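Local coordinates for DUF3828 domain-containing protein (Bacteroides thetaiotaomicron, PDB 3KZT) that is of unknown function but probably reaches the cell envelope as a lipoprotein, folding as a long helix packed against an antiparallel sheet, at residues 29-34 with 105-110; 33-38 with 123-128. All blocks are in the same frame, centred on the assembly; numbering follows the deposited sequence.

Contacts 1 and 2 are neighbouring parts of one helix-on-sheet interface, their centres about 5 Å apart and both close to the centre of the chain. Each starts from helix 13-41, contact 1 one turn earlier than contact 2, the two helical segments overlapping at D33 and F34. Contact 1 crosses to strand 104-111 and contact 2 to strand 119-130, which follow each other in the chain and pair side by side in the antiparallel sheet. The two join directly: I31 CD1 packs on V127 CG2 at 3.6 Å, and the backbone bonds V107 N to I123 O and Y105 N to V125 O tie the strands. Together they make one continuous apolar core between helix and sheet.

Contact 1: 29-34 with 105-110; sequences GMIEDF and YEVNYT. With EDO (1,2-ethanediol), chain C.
Helix 13-41 lies against one face of the four-stranded antiparallel sheet, and here a single helical side chain, I31, meets two residues of strand 104-111. Y105 and V107, two apart on the strand, both turn toward the helix, while E106 between them points away. The branches of I31 divide the work. Its CG2, anti to the backbone N (chi1 -65° for CG1), touches V107 CG2 at 3.4 Å, tighter than usual for two methyls. The extended CG1 arm (chi2 165°) carries CD1 along the strand, to Y105 CB at 3.6 Å and on to CG at 3.7 Å, where it meets the root of the ring obliquely. A beta-branched isoleucine suits this place because it can fill two neighbouring sites at once. The far end of Y105 is polar: its OH donates a hydrogen bond of 2.8 Å to O2 of an ethanediol, probably from the crystallisation liquor; O2 lies at the ring edge, in plane, and the molecule also bonds N103 OD1. On the outward side, N108 ND2 gives E106 OE2 a 2.9 Å bond, using the anti lone pair of that oxygen. Between these segments packing is purely apolar, those polar groups lying away from I31's methyls.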
ATOM      1  N   GLY A  29      10.997   7.693  -5.209  1.00 13.63           N
ATOM      2  CA  GLY A  29       9.690   8.027  -4.596  1.00 12.93           C
ATOM      3  C   GLY A  29       8.488   7.748  -5.503  1.00 12.55           C
ATOM      4  O   GLY A  29       7.493   7.197  -5.055  1.00 13.01           O
HETATM    5  N   MSE A  30       8.593   8.129  -6.764  1.00 11.79           N
HETATM    6  CA  MSE A  30       7.531   7.838  -7.766  1.00 11.66           C
HETATM    7  C   MSE A  30       7.364   6.325  -8.007  1.00 11.79           C
HETATM    8  O   MSE A  30       6.242   5.834  -8.055  1.00 11.97           O
HETATM    9  CB  MSE A  30       7.837   8.530  -9.098  1.00 10.94           C
HETATM   10  CG  MSE A  30       6.818   8.207 -10.234  1.00  9.55           C
HETATM   11 SE   MSE A  30       7.156   6.554 -11.221  0.75  3.16          SE
HETATM   12  CE  MSE A  30       8.895   7.067 -11.977  1.00  7.06           C
ATOM     13  N   ILE A  31       8.492   5.625  -8.190  1.00 12.10           N
ATOM     14  CA  ILE A  31       8.512   4.163  -8.408  1.00 12.30           C
ATOM     15  C   ILE A  31       7.868   3.434  -7.210  1.00 12.52           C
ATOM     16  O   ILE A  31       7.027   2.571  -7.403  1.00 12.24           O
ATOM     17  CB  ILE A  31       9.957   3.627  -8.681  1.00 12.34           C
ATOM     18  CG1 ILE A  31      10.511   4.192 -10.019  1.00 12.45           C
ATOM     19  CG2 ILE A  31       9.956   2.069  -8.798  1.00 12.79           C
ATOM     20  CD1 ILE A  31      12.040   4.019 -10.201  1.00 12.68           C
ATOM     21  N   GLU A  32       8.269   3.820  -5.991  1.00 13.16           N
ATOM     22  CA  GLU A  32       7.641   3.315  -4.741  1.00 13.59           C
ATOM     23  C   GLU A  32       6.127   3.529  -4.697  1.00 13.84           C
ATOM     24  O   GLU A  32       5.394   2.617  -4.309  1.00 14.02           O
ATOM     25  CB  GLU A  32       8.246   3.997  -3.527  1.00 13.62           C
ATOM     26  CG  GLU A  32       9.660   3.507  -3.196  1.00 14.92           C
ATOM     27  CD  GLU A  32      10.344   4.323  -2.110  1.00 15.88           C
ATOM     28  OE1 GLU A  32       9.814   5.379  -1.714  1.00 15.83           O
ATOM     29  OE2 GLU A  32      11.427   3.889  -1.648  1.00 17.92           O
ATOM     30  N   ASP A  33       5.684   4.734  -5.084  1.00 13.97           N
ATOM     31  CA  ASP A  33       4.228   5.083  -5.128  1.00 14.29           C
ATOM     32  C   ASP A  33       3.478   4.241  -6.124  1.00 13.99           C
ATOM     33  O   ASP A  33       2.353   3.824  -5.845  1.00 13.75           O
ATOM     34  CB  ASP A  33       3.992   6.557  -5.510  1.00 14.25           C
ATOM     35  CG  ASP A  33       4.490   7.546  -4.464  1.00 15.30           C
ATOM     36  OD1 ASP A  33       4.854   7.150  -3.337  1.00 17.95           O
ATOM     37  OD2 ASP A  33       4.528   8.736  -4.798  1.00 16.34           O
ATOM     38  N   PHE A  34       4.073   4.041  -7.307  1.00 14.21           N
ATOM     39  CA  PHE A  34       3.473   3.169  -8.321  1.00 14.22           C
ATOM     40  C   PHE A  34       3.259   1.742  -7.800  1.00 14.30           C
ATOM     41  O   PHE A  34       2.145   1.225  -7.882  1.00 14.33           O
ATOM     42  CB  PHE A  34       4.309   3.118  -9.620  1.00 14.09           C
ATOM     43  CG  PHE A  34       3.878   2.034 -10.548  1.00 13.94           C
ATOM     44  CD1 PHE A  34       2.564   1.995 -11.026  1.00 13.98           C
ATOM     45  CD2 PHE A  34       4.761   1.010 -10.926  1.00 13.23           C
ATOM     46  CE1 PHE A  34       2.138   0.967 -11.866  1.00 13.23           C
ATOM     47  CE2 PHE A  34       4.337  -0.020 -11.780  1.00 12.95           C
ATOM     48  CZ  PHE A  34       3.029  -0.040 -12.243  1.00 13.05           C
ATOM     49  N   TYR A 105      16.613   2.008 -12.688  1.00 17.47           N
ATOM     50  CA  TYR A 105      16.434   1.753 -11.259  1.00 17.43           C
ATOM     51  C   TYR A 105      16.061   0.281 -11.152  1.00 17.69           C
ATOM     52  O   TYR A 105      15.642  -0.313 -12.144  1.00 17.96           O
ATOM     53  CB  TYR A 105      15.321   2.674 -10.686  1.00 17.49           C
ATOM     54  CG  TYR A 105      15.701   4.137 -10.761  1.00 16.64           C
ATOM     55  CD1 TYR A 105      15.558   4.851 -11.949  1.00 16.59           C
ATOM     56  CD2 TYR A 105      16.225   4.805  -9.653  1.00 15.89           C
ATOM     57  CE1 TYR A 105      15.934   6.189 -12.040  1.00 16.57           C
ATOM     58  CE2 TYR A 105      16.602   6.148  -9.728  1.00 15.96           C
ATOM     59  CZ  TYR A 105      16.451   6.830 -10.918  1.00 16.01           C
ATOM     60  OH  TYR A 105      16.826   8.132 -11.012  1.00 15.64           O
ATOM     61  N   GLU A 106      16.233  -0.299  -9.972  1.00 17.61           N
ATOM     62  CA  GLU A 106      15.928  -1.713  -9.724  1.00 17.71           C
ATOM     63  C   GLU A 106      14.864  -1.780  -8.632  1.00 17.64           C
ATOM     64  O   GLU A 106      15.064  -1.214  -7.567  1.00 17.48           O
ATOM     65  CB  GLU A 106      17.203  -2.445  -9.274  1.00 17.72           C
ATOM     66  CG  GLU A 106      17.016  -3.930  -8.931  1.00 18.19           C
ATOM     67  CD  GLU A 106      18.316  -4.598  -8.570  1.00 19.40           C
ATOM     68  OE1 GLU A 106      19.028  -5.049  -9.498  1.00 20.61           O
ATOM     69  OE2 GLU A 106      18.612  -4.709  -7.361  1.00 19.83           O
ATOM     70  N   VAL A 107      13.746  -2.467  -8.915  1.00 17.55           N
ATOM     71  CA  VAL A 107      12.657  -2.681  -7.947  1.00 17.66           C
ATOM     72  C   VAL A 107      12.833  -4.085  -7.363  1.00 17.87           C
ATOM     73  O   VAL A 107      12.664  -5.076  -8.085  1.00 18.02           O
ATOM     74  CB  VAL A 107      11.271  -2.567  -8.612  1.00 17.61           C
ATOM     75  CG1 VAL A 107      10.159  -2.968  -7.619  1.00 17.66           C
ATOM     76  CG2 VAL A 107      11.048  -1.142  -9.124  1.00 17.38           C
ATOM     77  N   ASN A 108      13.174  -4.154  -6.070  1.00 17.99           N
ATOM     78  CA  ASN A 108      13.400  -5.419  -5.350  1.00 18.03           C
ATOM     79  C   ASN A 108      12.289  -5.701  -4.357  1.00 18.07           C
ATOM     80  O   ASN A 108      11.862  -4.791  -3.642  1.00 18.19           O
ATOM     81  CB  ASN A 108      14.722  -5.360  -4.593  1.00 18.03           C
ATOM     82  CG  ASN A 108      15.906  -5.214  -5.514  1.00 18.66           C
ATOM     83  OD1 ASN A 108      16.206  -6.112  -6.284  1.00 17.59           O
ATOM     84  ND2 ASN A 108      16.586  -4.055  -5.447  1.00 21.34           N
ATOM     85  N   TYR A 109      11.808  -6.955  -4.333  1.00 17.80           N
ATOM     86  CA  TYR A 109      10.839  -7.427  -3.323  1.00 17.75           C
ATOM     87  C   TYR A 109      10.877  -8.968  -3.268  1.00 17.82           C
ATOM     88  O   TYR A 109      11.196  -9.618  -4.255  1.00 18.02           O
ATOM     89  CB  TYR A 109       9.398  -6.907  -3.588  1.00 17.56           C
ATOM     90  CG  TYR A 109       8.552  -7.746  -4.545  1.00 17.57           C
ATOM     91  CD1 TYR A 109       8.597  -7.537  -5.913  1.00 17.08           C
ATOM     92  CD2 TYR A 109       7.676  -8.748  -4.054  1.00 17.01           C
ATOM     93  CE1 TYR A 109       7.814  -8.310  -6.792  1.00 16.61           C
ATOM     94  CE2 TYR A 109       6.909  -9.516  -4.911  1.00 16.18           C
ATOM     95  CZ  TYR A 109       6.972  -9.290  -6.274  1.00 16.60           C
ATOM     96  OH  TYR A 109       6.204 -10.051  -7.108  1.00 15.84           O
ATOM     97  N   THR A 110      10.544  -9.524  -2.107  1.00 17.90           N
ATOM     98  CA  THR A 110      10.515 -10.962  -1.895  1.00 17.98           C
ATOM     99  C   THR A 110       9.068 -11.460  -2.059  1.00 18.48           C
ATOM    100  O   THR A 110       8.173 -11.030  -1.313  1.00 18.68           O
ATOM    101  CB  THR A 110      11.030 -11.305  -0.502  1.00 18.01           C
ATOM    102  OG1 THR A 110      12.337 -10.746  -0.345  1.00 17.37           O
ATOM    103  CG2 THR A 110      11.101 -12.809  -0.302  1.00 17.15           C
TER
HETATM  104  C1  EDO C 201      15.169  11.109 -14.179  1.00 46.50           C
HETATM  105  O1  EDO C 201      15.830  11.517 -15.381  1.00 47.01           O
HETATM  106  C2  EDO C 201      15.325   9.608 -13.976  1.00 46.26           C
HETATM  107  O2  EDO C 201      16.666   9.283 -13.581  1.00 45.17           O

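Contact 2: 33-38 with 123-128; sequences DFYEAY and IPVRVV. With SO4 (sulfate ion), chain E.
With chi1 at -85° and chi2 at 85°, the side chain of Y35 leaves helix 13-41 toward strand 119-130, and only its OH end arrives there. On the strand, I123 places CG2 anti to its backbone N (chi1 -53° for CG1), and V125 places CG1 anti to its carbonyl carbon, which sets these two methyls beside the hydroxyl. Y35 OH lies 4.1 Å from I123 CG2 and the same distance from V125 CG1, a loose van der Waals approach of a hydroxyl oxygen to two methyls, the tyrosine crossing I123 at a slant and running past V125 in the opposite sense. The buried hydroxyl is not left without a partner, since it hydrogen-bonds to the backbone O of I81. A tyrosine suits the spot: its length spans a backbone gap of 11.4 Å between the CA atoms of Y35 and I123, and its OH meets the loop carbonyl. F34 CE2 lies 3.9 Å above one face of the Y35 ring, toward its rim. R126 belongs to the sheet's other face, where its chain bends at chi3 and NH1 donates, at 3.0 Å and in the guanidinium plane, to O4 of a sulfate probably from the crystallisation liquor; W104 also bonds this ion, and D137 salt-bridges NH2. Inward I123, V125 and V127 alternating with more exposed P124, R126 and V128 is the two-faced pattern of a sheet strand beneath a helix.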
ATOM      1  N   ASP A  33       5.684   4.734  -5.084  1.00 13.97           N
ATOM      2  CA  ASP A  33       4.228   5.083  -5.128  1.00 14.29           C
ATOM      3  C   ASP A  33       3.478   4.241  -6.124  1.00 13.99           C
ATOM      4  O   ASP A  33       2.353   3.824  -5.845  1.00 13.75           O
ATOM      5  CB  ASP A  33       3.992   6.557  -5.510  1.00 14.25           C
ATOM      6  CG  ASP A  33       4.490   7.546  -4.464  1.00 15.30           C
ATOM      7  OD1 ASP A  33       4.854   7.150  -3.337  1.00 17.95           O
ATOM      8  OD2 ASP A  33       4.528   8.736  -4.798  1.00 16.34           O
ATOM      9  N   PHE A  34       4.073   4.041  -7.307  1.00 14.21           N
ATOM     10  CA  PHE A  34       3.473   3.169  -8.321  1.00 14.22           C
ATOM     11  C   PHE A  34       3.259   1.742  -7.800  1.00 14.30           C
ATOM     12  O   PHE A  34       2.145   1.225  -7.882  1.00 14.33           O
ATOM     13  CB  PHE A  34       4.309   3.118  -9.620  1.00 14.09           C
ATOM     14  CG  PHE A  34       3.878   2.034 -10.548  1.00 13.94           C
ATOM     15  CD1 PHE A  34       2.564   1.995 -11.026  1.00 13.98           C
ATOM     16  CD2 PHE A  34       4.761   1.010 -10.926  1.00 13.23           C
ATOM     17  CE1 PHE A  34       2.138   0.967 -11.866  1.00 13.23           C
ATOM     18  CE2 PHE A  34       4.337  -0.020 -11.780  1.00 12.95           C
ATOM     19  CZ  PHE A  34       3.029  -0.040 -12.243  1.00 13.05           C
ATOM     20  N   TYR A  35       4.325   1.126  -7.276  1.00 14.51           N
ATOM     21  CA  TYR A  35       4.256  -0.271  -6.786  1.00 14.48           C
ATOM     22  C   TYR A  35       3.325  -0.480  -5.595  1.00 14.66           C
ATOM     23  O   TYR A  35       2.631  -1.492  -5.539  1.00 14.73           O
ATOM     24  CB  TYR A  35       5.663  -0.868  -6.523  1.00 14.62           C
ATOM     25  CG  TYR A  35       6.265  -1.448  -7.772  1.00 14.14           C
ATOM     26  CD1 TYR A  35       6.960  -0.647  -8.680  1.00 13.98           C
ATOM     27  CD2 TYR A  35       6.110  -2.800  -8.072  1.00 14.02           C
ATOM     28  CE1 TYR A  35       7.495  -1.174  -9.852  1.00 14.60           C
ATOM     29  CE2 TYR A  35       6.638  -3.343  -9.231  1.00 14.10           C
ATOM     30  CZ  TYR A  35       7.336  -2.530 -10.124  1.00 14.74           C
ATOM     31  OH  TYR A  35       7.867  -3.052 -11.274  1.00 15.05           O
ATOM     32  N   GLU A  36       3.297   0.472  -4.663  1.00 14.83           N
ATOM     33  CA  GLU A  36       2.355   0.400  -3.523  1.00 15.07           C
ATOM     34  C   GLU A  36       0.892   0.560  -3.970  1.00 14.63           C
ATOM     35  O   GLU A  36       0.023  -0.192  -3.511  1.00 14.31           O
ATOM     36  CB  GLU A  36       2.724   1.399  -2.433  1.00 15.33           C
ATOM     37  CG  GLU A  36       3.963   0.956  -1.666  1.00 17.28           C
ATOM     38  CD  GLU A  36       4.594   2.040  -0.824  1.00 20.43           C
ATOM     39  OE1 GLU A  36       3.939   3.081  -0.532  1.00 22.18           O
ATOM     40  OE2 GLU A  36       5.771   1.845  -0.443  1.00 24.36           O
ATOM     41  N   ALA A  37       0.642   1.519  -4.876  1.00 14.28           N
ATOM     42  CA  ALA A  37      -0.705   1.744  -5.454  1.00 13.88           C
ATOM     43  C   ALA A  37      -1.162   0.549  -6.295  1.00 13.64           C
ATOM     44  O   ALA A  37      -2.282   0.073  -6.141  1.00 13.35           O
ATOM     45  CB  ALA A  37      -0.711   3.008  -6.306  1.00 13.58           C
ATOM     46  N   TYR A  38      -0.272   0.080  -7.174  1.00 13.59           N
ATOM     47  CA  TYR A  38      -0.535  -1.080  -8.043  1.00 13.58           C
ATOM     48  C   TYR A  38      -0.793  -2.366  -7.235  1.00 13.40           C
ATOM     49  O   TYR A  38      -1.742  -3.089  -7.517  1.00 13.02           O
ATOM     50  CB  TYR A  38       0.627  -1.287  -9.027  1.00 13.44           C
ATOM     51  CG  TYR A  38       0.339  -2.278 -10.121  1.00 13.88           C
ATOM     52  CD1 TYR A  38      -0.627  -1.999 -11.090  1.00 13.93           C
ATOM     53  CD2 TYR A  38       1.057  -3.483 -10.223  1.00 13.96           C
ATOM     54  CE1 TYR A  38      -0.905  -2.901 -12.115  1.00 13.69           C
ATOM     55  CE2 TYR A  38       0.787  -4.392 -11.246  1.00 13.31           C
ATOM     56  CZ  TYR A  38      -0.192  -4.090 -12.193  1.00 13.66           C
ATOM     57  OH  TYR A  38      -0.469  -4.960 -13.201  1.00 12.26           O
ATOM     58  N   ILE A 123      13.212  -6.355 -10.722  1.00 19.34           N
ATOM     59  CA  ILE A 123      12.804  -5.773 -12.011  1.00 19.33           C
ATOM     60  C   ILE A 123      13.593  -4.466 -12.298  1.00 19.24           C
ATOM     61  O   ILE A 123      13.438  -3.478 -11.547  1.00 19.07           O
ATOM     62  CB  ILE A 123      11.253  -5.415 -12.039  1.00 19.34           C
ATOM     63  CG1 ILE A 123      10.378  -6.618 -11.633  1.00 19.90           C
ATOM     64  CG2 ILE A 123      10.839  -4.909 -13.433  1.00 19.09           C
ATOM     65  CD1 ILE A 123       9.969  -6.620 -10.160  1.00 20.81           C
ATOM     66  N   PRO A 124      14.452  -4.453 -13.363  1.00 19.02           N
ATOM     67  CA  PRO A 124      15.016  -3.161 -13.755  1.00 18.90           C
ATOM     68  C   PRO A 124      13.909  -2.322 -14.423  1.00 18.80           C
ATOM     69  O   PRO A 124      13.175  -2.861 -15.281  1.00 18.60           O
ATOM     70  CB  PRO A 124      16.103  -3.536 -14.782  1.00 18.90           C
ATOM     71  CG  PRO A 124      16.242  -5.038 -14.701  1.00 18.83           C
ATOM     72  CD  PRO A 124      14.956  -5.541 -14.223  1.00 19.08           C
ATOM     73  N   VAL A 125      13.762  -1.056 -13.995  1.00 18.58           N
ATOM     74  CA  VAL A 125      12.779  -0.120 -14.574  1.00 18.18           C
ATOM     75  C   VAL A 125      13.482   1.204 -14.928  1.00 18.19           C
ATOM     76  O   VAL A 125      14.369   1.659 -14.182  1.00 18.43           O
ATOM     77  CB  VAL A 125      11.550   0.113 -13.635  1.00 18.32           C
ATOM     78  CG1 VAL A 125      10.944  -1.225 -13.207  1.00 17.37           C
ATOM     79  CG2 VAL A 125      11.907   0.968 -12.410  1.00 17.49           C
ATOM     80  N   ARG A 126      13.100   1.791 -16.076  1.00 17.84           N
ATOM     81  CA  ARG A 126      13.669   3.043 -16.567  1.00 17.58           C
ATOM     82  C   ARG A 126      12.644   4.174 -16.402  1.00 17.25           C
ATOM     83  O   ARG A 126      11.455   3.970 -16.665  1.00 16.54           O
ATOM     84  CB  ARG A 126      14.079   2.913 -18.022  1.00 17.74           C
ATOM     85  CG  ARG A 126      15.144   3.915 -18.420  1.00 19.38           C
ATOM     86  CD  ARG A 126      15.519   3.793 -19.882  1.00 20.83           C
ATOM     87  NE  ARG A 126      14.605   4.491 -20.789  1.00 22.28           N
ATOM     88  CZ  ARG A 126      14.687   4.464 -22.132  1.00 24.01           C
ATOM     89  NH1 ARG A 126      15.644   3.744 -22.774  1.00 24.92           N
ATOM     90  NH2 ARG A 126      13.795   5.157 -22.860  1.00 24.26           N
ATOM     91  N   VAL A 127      13.133   5.361 -16.000  1.00 17.04           N
ATOM     92  CA  VAL A 127      12.300   6.531 -15.666  1.00 16.93           C
ATOM     93  C   VAL A 127      12.554   7.698 -16.625  1.00 17.32           C
ATOM     94  O   VAL A 127      13.701   7.977 -16.952  1.00 17.32           O
ATOM     95  CB  VAL A 127      12.594   7.020 -14.201  1.00 16.86           C
ATOM     96  CG1 VAL A 127      11.889   8.366 -13.903  1.00 16.67           C
ATOM     97  CG2 VAL A 127      12.166   5.968 -13.198  1.00 16.43           C
ATOM     98  N   VAL A 128      11.479   8.371 -17.063  1.00 17.38           N
ATOM     99  CA  VAL A 128      11.566   9.596 -17.887  1.00 17.59           C
ATOM    100  C   VAL A 128      10.890  10.727 -17.092  1.00 17.90           C
ATOM    101  O   VAL A 128       9.962  10.462 -16.311  1.00 18.23           O
ATOM    102  CB  VAL A 128      10.879   9.421 -19.292  1.00 17.56           C
ATOM    103  CG1 VAL A 128       9.354   9.165 -19.156  1.00 17.31           C
ATOM    104  CG2 VAL A 128      11.140  10.633 -20.181  1.00 17.12           C
TER
HETATM  105  S   SO4 E 203      19.418   3.133 -22.060  0.70 67.85           S
HETATM  106  O1  SO4 E 203      19.240   4.301 -22.916  0.70 67.64           O
HETATM  107  O2  SO4 E 203      19.785   3.561 -20.706  0.70 67.65           O
HETATM  108  O3  SO4 E 203      20.487   2.298 -22.608  0.70 68.00           O
HETATM  109  O4  SO4 E 203      18.173   2.367 -22.027  0.70 67.46           O